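Local coordinates for protein homoprotocatechuate 2,3-dioxygenase (Brevibacterium fuscum, PDB 4Z6M) that probably catalyses the iron(II)-dependent, oxygen-consuming cleavage of the aromatic ring of homoprotocatechuate, at residues E179-D184 and A190-R195; L74-F79 and A115-D120. The protein carries 1 engineered substitution. One frame throughout, in Å; residues are numbered along the deposited sequence.

Contact 1: residues E179-D184 and A190-R195; sequences EDIQDD and AAWMHR
E179-I181 and A190-W192 pair as the antiparallel β hairpin of strands 176-182 and 188-194, part of the iron-carrying half of a vicinal oxygen chelate (glyoxalase-type) fold. W192 N donates to E179 O at 2.9 Å. I181 N gives the second rung to A190 O at 3.0 Å. Between the rungs D180 and A191 form a non-hydrogen-bonded pair, bringing D180 CB to 3.2 Å from A190 O. On the face shared by I181 and W192, the indole takes its partners at its rim: E179 O lies near the ring plane, 3.3 Å from CE3, and I181 brings CG1 to CZ3. With CG beside the backbone N (chi1 -74°), the W192 ring lies alongside the neighbouring strand. The W192 side chain is about 5 Å from the iron(II) ion, which H155, H214 and E267 bind. It also touches the engineered Q200. The buried E179 carboxylate turns away to Y273, W285 and S251. D180 bonds T284 and forms a salt bridge to R167, while Q182 NE2 reaches D180 OD2 (2.9 Å) from 41° above the carboxylate plane. At the far corner of the indole, I181 CD1 sits 3.7 Å from W192 CH2.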
# COMPACT_ATOMS: atom_id res chain seq x y z
N GLU A 179 -24.74 7.29 9.98
CA GLU A 179 -25.21 5.92 9.83
C GLU A 179 -25.81 5.41 11.13
O GLU A 179 -25.52 5.93 12.20
CB GLU A 179 -24.07 5.01 9.40
CG GLU A 179 -23.35 5.51 8.14
CD GLU A 179 -22.66 4.43 7.35
OE1 GLU A 179 -23.16 3.31 7.33
OE2 GLU A 179 -21.60 4.70 6.70
N ASP A 180 -26.65 4.38 11.02
CA ASP A 180 -27.21 3.73 12.20
C ASP A 180 -27.57 2.29 11.90
O ASP A 180 -27.53 1.86 10.73
CB ASP A 180 -28.37 4.54 12.80
CG ASP A 180 -29.60 4.59 11.96
OD1 ASP A 180 -29.60 4.25 10.78
OD2 ASP A 180 -30.61 5.07 12.49
N ILE A 181 -27.85 1.56 12.98
CA ILE A 181 -28.27 0.17 12.86
C ILE A 181 -29.60 0.01 13.59
O ILE A 181 -29.70 0.37 14.76
CB ILE A 181 -27.22 -0.79 13.48
CG1 ILE A 181 -25.91 -0.75 12.69
CG2 ILE A 181 -27.75 -2.22 13.56
CD1 ILE A 181 -24.77 -1.54 13.31
N GLN A 182 -30.58 -0.55 12.89
CA GLN A 182 -31.92 -0.78 13.45
C GLN A 182 -32.40 -2.16 13.08
O GLN A 182 -31.80 -2.83 12.26
CB GLN A 182 -32.91 0.26 12.90
CG GLN A 182 -32.57 1.68 13.27
CD GLN A 182 -33.65 2.66 12.87
OE1 GLN A 182 -34.85 2.35 12.90
NE2 GLN A 182 -33.23 3.85 12.53
N ASP A 183 -33.52 -2.59 13.67
CA ASP A 183 -34.22 -3.76 13.14
C ASP A 183 -35.61 -3.42 12.67
O ASP A 183 -36.01 -2.24 12.68
CB ASP A 183 -34.19 -4.94 14.13
CG ASP A 183 -34.97 -4.71 15.39
OD1 ASP A 183 -35.78 -3.75 15.44
OD2 ASP A 183 -34.78 -5.51 16.34
N ASP A 184 -36.33 -4.44 12.21
CA ASP A 184 -37.67 -4.24 11.68
C ASP A 184 -38.75 -4.18 12.75
O ASP A 184 -39.95 -4.12 12.42
CB ASP A 184 -38.00 -5.35 10.66
CG ASP A 184 -38.10 -6.77 11.28
OD1 ASP A 184 -38.02 -6.95 12.54
OD2 ASP A 184 -38.27 -7.72 10.48
N ALA A 190 -27.36 1.22 17.38
CA ALA A 190 -26.15 2.01 17.30
C ALA A 190 -26.40 3.17 16.36
O ALA A 190 -27.22 3.06 15.45
CB ALA A 190 -25.00 1.16 16.80
N ALA A 191 -25.70 4.27 16.59
CA ALA A 191 -25.75 5.43 15.72
C ALA A 191 -24.38 6.11 15.72
O ALA A 191 -23.66 6.07 16.71
CB ALA A 191 -26.80 6.41 16.18
N TRP A 192 -24.06 6.73 14.58
CA TRP A 192 -22.79 7.41 14.34
C TRP A 192 -23.08 8.86 14.00
O TRP A 192 -24.02 9.12 13.29
CB TRP A 192 -22.08 6.74 13.16
CG TRP A 192 -21.46 5.41 13.46
CD1 TRP A 192 -20.13 5.16 13.60
CD2 TRP A 192 -22.11 4.13 13.61
NE1 TRP A 192 -19.91 3.84 13.83
CE2 TRP A 192 -21.11 3.18 13.86
CE3 TRP A 192 -23.44 3.70 13.54
CZ2 TRP A 192 -21.39 1.84 14.06
CZ3 TRP A 192 -23.70 2.36 13.71
CH2 TRP A 192 -22.68 1.44 13.99
N MET A 193 -22.29 9.80 14.51
CA MET A 193 -22.63 11.20 14.29
C MET A 193 -21.39 12.09 14.32
O MET A 193 -20.43 11.81 15.02
CB MET A 193 -23.65 11.70 15.29
CG MET A 193 -23.26 11.47 16.72
SD MET A 193 -23.70 9.84 17.41
CE MET A 193 -25.49 10.05 17.53
N HIS A 194 -21.44 13.17 13.57
CA HIS A 194 -20.23 13.95 13.30
C HIS A 194 -20.42 15.45 13.43
O HIS A 194 -21.52 15.98 13.31
CB HIS A 194 -19.70 13.64 11.90
CG HIS A 194 -20.35 14.45 10.81
ND1 HIS A 194 -19.77 15.59 10.32
CD2 HIS A 194 -21.53 14.32 10.16
CE1 HIS A 194 -20.57 16.14 9.43
NE2 HIS A 194 -21.62 15.37 9.28
N ARG A 195 -19.29 16.11 13.61
CA ARG A 195 -19.13 17.55 13.44
C ARG A 195 -18.13 17.87 12.33
O ARG A 195 -18.43 18.71 11.48
CB ARG A 195 -18.71 18.23 14.74
CG ARG A 195 -19.82 18.26 15.78
CD ARG A 195 -20.98 19.17 15.41
NE ARG A 195 -20.58 20.56 15.29
CZ ARG A 195 -21.34 21.54 14.84
NH1 ARG A 195 -22.59 21.30 14.45
NH2 ARG A 195 -20.86 22.76 14.78

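Contact 2: residues L74-F79 and A115-D120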
# COMPACT_ATOMS: atom_id res chain seq x y z
N LEU A 74 -12.53 6.26 31.91
CA LEU A 74 -12.52 7.54 31.20
C LEU A 74 -12.72 8.68 32.20
O LEU A 74 -13.71 8.68 32.93
CB LEU A 74 -13.64 7.56 30.16
CG LEU A 74 -13.83 8.92 29.46
CD1 LEU A 74 -12.69 9.23 28.49
CD2 LEU A 74 -15.17 9.01 28.76
N LYS A 75 -11.78 9.63 32.24
CA LYS A 75 -11.95 10.84 33.05
C LYS A 75 -12.61 11.98 32.29
O LYS A 75 -13.43 12.71 32.85
CB LYS A 75 -10.59 11.28 33.64
CG LYS A 75 -10.67 12.44 34.61
CD LYS A 75 -9.45 12.54 35.49
CE LYS A 75 -9.59 13.76 36.39
NZ LYS A 75 -8.75 13.64 37.61
N ALA A 76 -12.30 12.11 30.99
CA ALA A 76 -12.93 13.14 30.17
C ALA A 76 -12.76 12.83 28.71
O ALA A 76 -11.69 12.38 28.28
CB ALA A 76 -12.33 14.50 30.45
N MET A 77 -13.82 13.08 27.95
CA MET A 77 -13.75 13.09 26.50
C MET A 77 -13.98 14.51 26.04
O MET A 77 -14.98 15.13 26.39
CB MET A 77 -14.75 12.09 25.88
CG MET A 77 -16.13 12.10 26.45
SD MET A 77 -17.12 10.62 26.08
CE MET A 77 -16.70 10.30 24.51
N ALA A 78 -12.98 15.07 25.34
CA ALA A 78 -12.91 16.50 25.08
C ALA A 78 -13.15 16.80 23.63
O ALA A 78 -12.56 16.14 22.74
CB ALA A 78 -11.56 17.06 25.51
N PHE A 79 -13.96 17.83 23.40
CA PHE A 79 -14.23 18.37 22.08
C PHE A 79 -13.74 19.80 22.03
O PHE A 79 -13.96 20.57 22.97
CB PHE A 79 -15.73 18.36 21.81
CG PHE A 79 -16.34 16.98 21.86
CD1 PHE A 79 -16.38 16.19 20.74
CD2 PHE A 79 -16.85 16.47 23.04
CE1 PHE A 79 -16.93 14.92 20.77
CE2 PHE A 79 -17.41 15.19 23.09
CZ PHE A 79 -17.44 14.41 21.95
N ALA A 115 -11.61 25.86 30.13
CA ALA A 115 -12.27 24.59 29.81
C ALA A 115 -13.48 24.37 30.69
O ALA A 115 -13.46 24.72 31.87
CB ALA A 115 -11.31 23.43 29.95
N LEU A 116 -14.52 23.79 30.10
CA LEU A 116 -15.72 23.37 30.83
C LEU A 116 -15.80 21.86 30.80
O LEU A 116 -15.82 21.27 29.71
CB LEU A 116 -16.95 23.95 30.15
CG LEU A 116 -18.28 23.56 30.78
CD1 LEU A 116 -18.50 24.39 32.03
CD2 LEU A 116 -19.41 23.70 29.79
N ARG A 117 -15.91 21.24 31.97
CA ARG A 117 -16.30 19.85 32.04
C ARG A 117 -17.70 19.73 32.58
O ARG A 117 -18.13 20.55 33.42
CB ARG A 117 -15.32 19.04 32.89
CG ARG A 117 -14.00 18.85 32.15
CD ARG A 117 -13.04 17.91 32.84
NE ARG A 117 -11.82 17.80 32.05
CZ ARG A 117 -10.83 16.93 32.26
NH1 ARG A 117 -10.88 16.08 33.28
NH2 ARG A 117 -9.78 16.91 31.44
N VAL A 118 -18.41 18.73 32.06
CA VAL A 118 -19.81 18.52 32.41
C VAL A 118 -20.06 17.05 32.63
O VAL A 118 -19.40 16.21 32.02
CB VAL A 118 -20.77 19.08 31.36
CG1 VAL A 118 -20.45 20.52 31.05
CG2 VAL A 118 -20.74 18.27 30.09
N GLU A 119 -20.98 16.73 33.54
CA GLU A 119 -21.61 15.41 33.58
C GLU A 119 -22.85 15.46 32.71
O GLU A 119 -23.87 16.05 33.10
CB GLU A 119 -21.98 15.03 35.02
CG GLU A 119 -20.79 14.80 35.90
CD GLU A 119 -21.12 14.64 37.39
OE1 GLU A 119 -22.31 14.42 37.73
OE2 GLU A 119 -20.17 14.74 38.21
N ASP A 120 -22.76 14.89 31.51
CA ASP A 120 -23.78 15.16 30.50
C ASP A 120 -25.02 14.30 30.78
O ASP A 120 -25.01 13.47 31.72
CB ASP A 120 -23.21 15.03 29.09
CG ASP A 120 -23.34 13.65 28.47
OD1 ASP A 120 -23.54 12.61 29.15
OD2 ASP A 120 -23.20 13.62 27.22
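The R117 guanidinium carries A76 CB over the centre of one face, 3.4 Å from CZ, with K75 approaching the NH1 end obliquely. Both segments belong to the mixed sheet of the N-terminal glyoxalase-type half, but strand 125-129 lies between strands 73-81 and 115-119. The contact is therefore made by side chains without a backbone bond, and the nearest CA atoms, those of A76 and R117, stay 7.7 Å apart. R117 spans the gap because its chain is extended from CG to NE (chi2 -173°), which carries the flat group over to the A76 methyl. K75 and A76 both face E22 of strand 15-25, a classic β bulge. NE of R117 forms a salt bridge to E127 on the intervening strand and NH2 one to E22, with Y20 OH as a further hydrogen-bond partner of NH2. These bonds fix the rotation of the plane and would hold the buried charge in place. K75, extended beyond CG, crosses R117 at about a right angle. The two cationic ends remain 5.4 Å apart, K75 NZ to R117 NH1, and the lysine meets the guanidinium through its aliphatic chain, with CG 3.9 Å from NH1.

How the contacts relate
From the N terminus the chain first builds the sheet holding contact 2. Strand 73-81 leads through helix 84-96 and strand 101-104 to strand 115-119, so the contact closes a long loop of 35 residues across one intervening strand. After strand 125-129 the chain enters the second glyoxalase-type half, where contact 1 closes the hairpin of strands 176-182 and 188-194, with only five residues between its segments. The two loops follow in series, neither nested nor crossed. Their centres lie 23 Å apart and their nearest atoms about 6 Å, without touching. Contact 2 ties strands within the first sheet, whereas contact 1 belongs to the second, iron-bearing one.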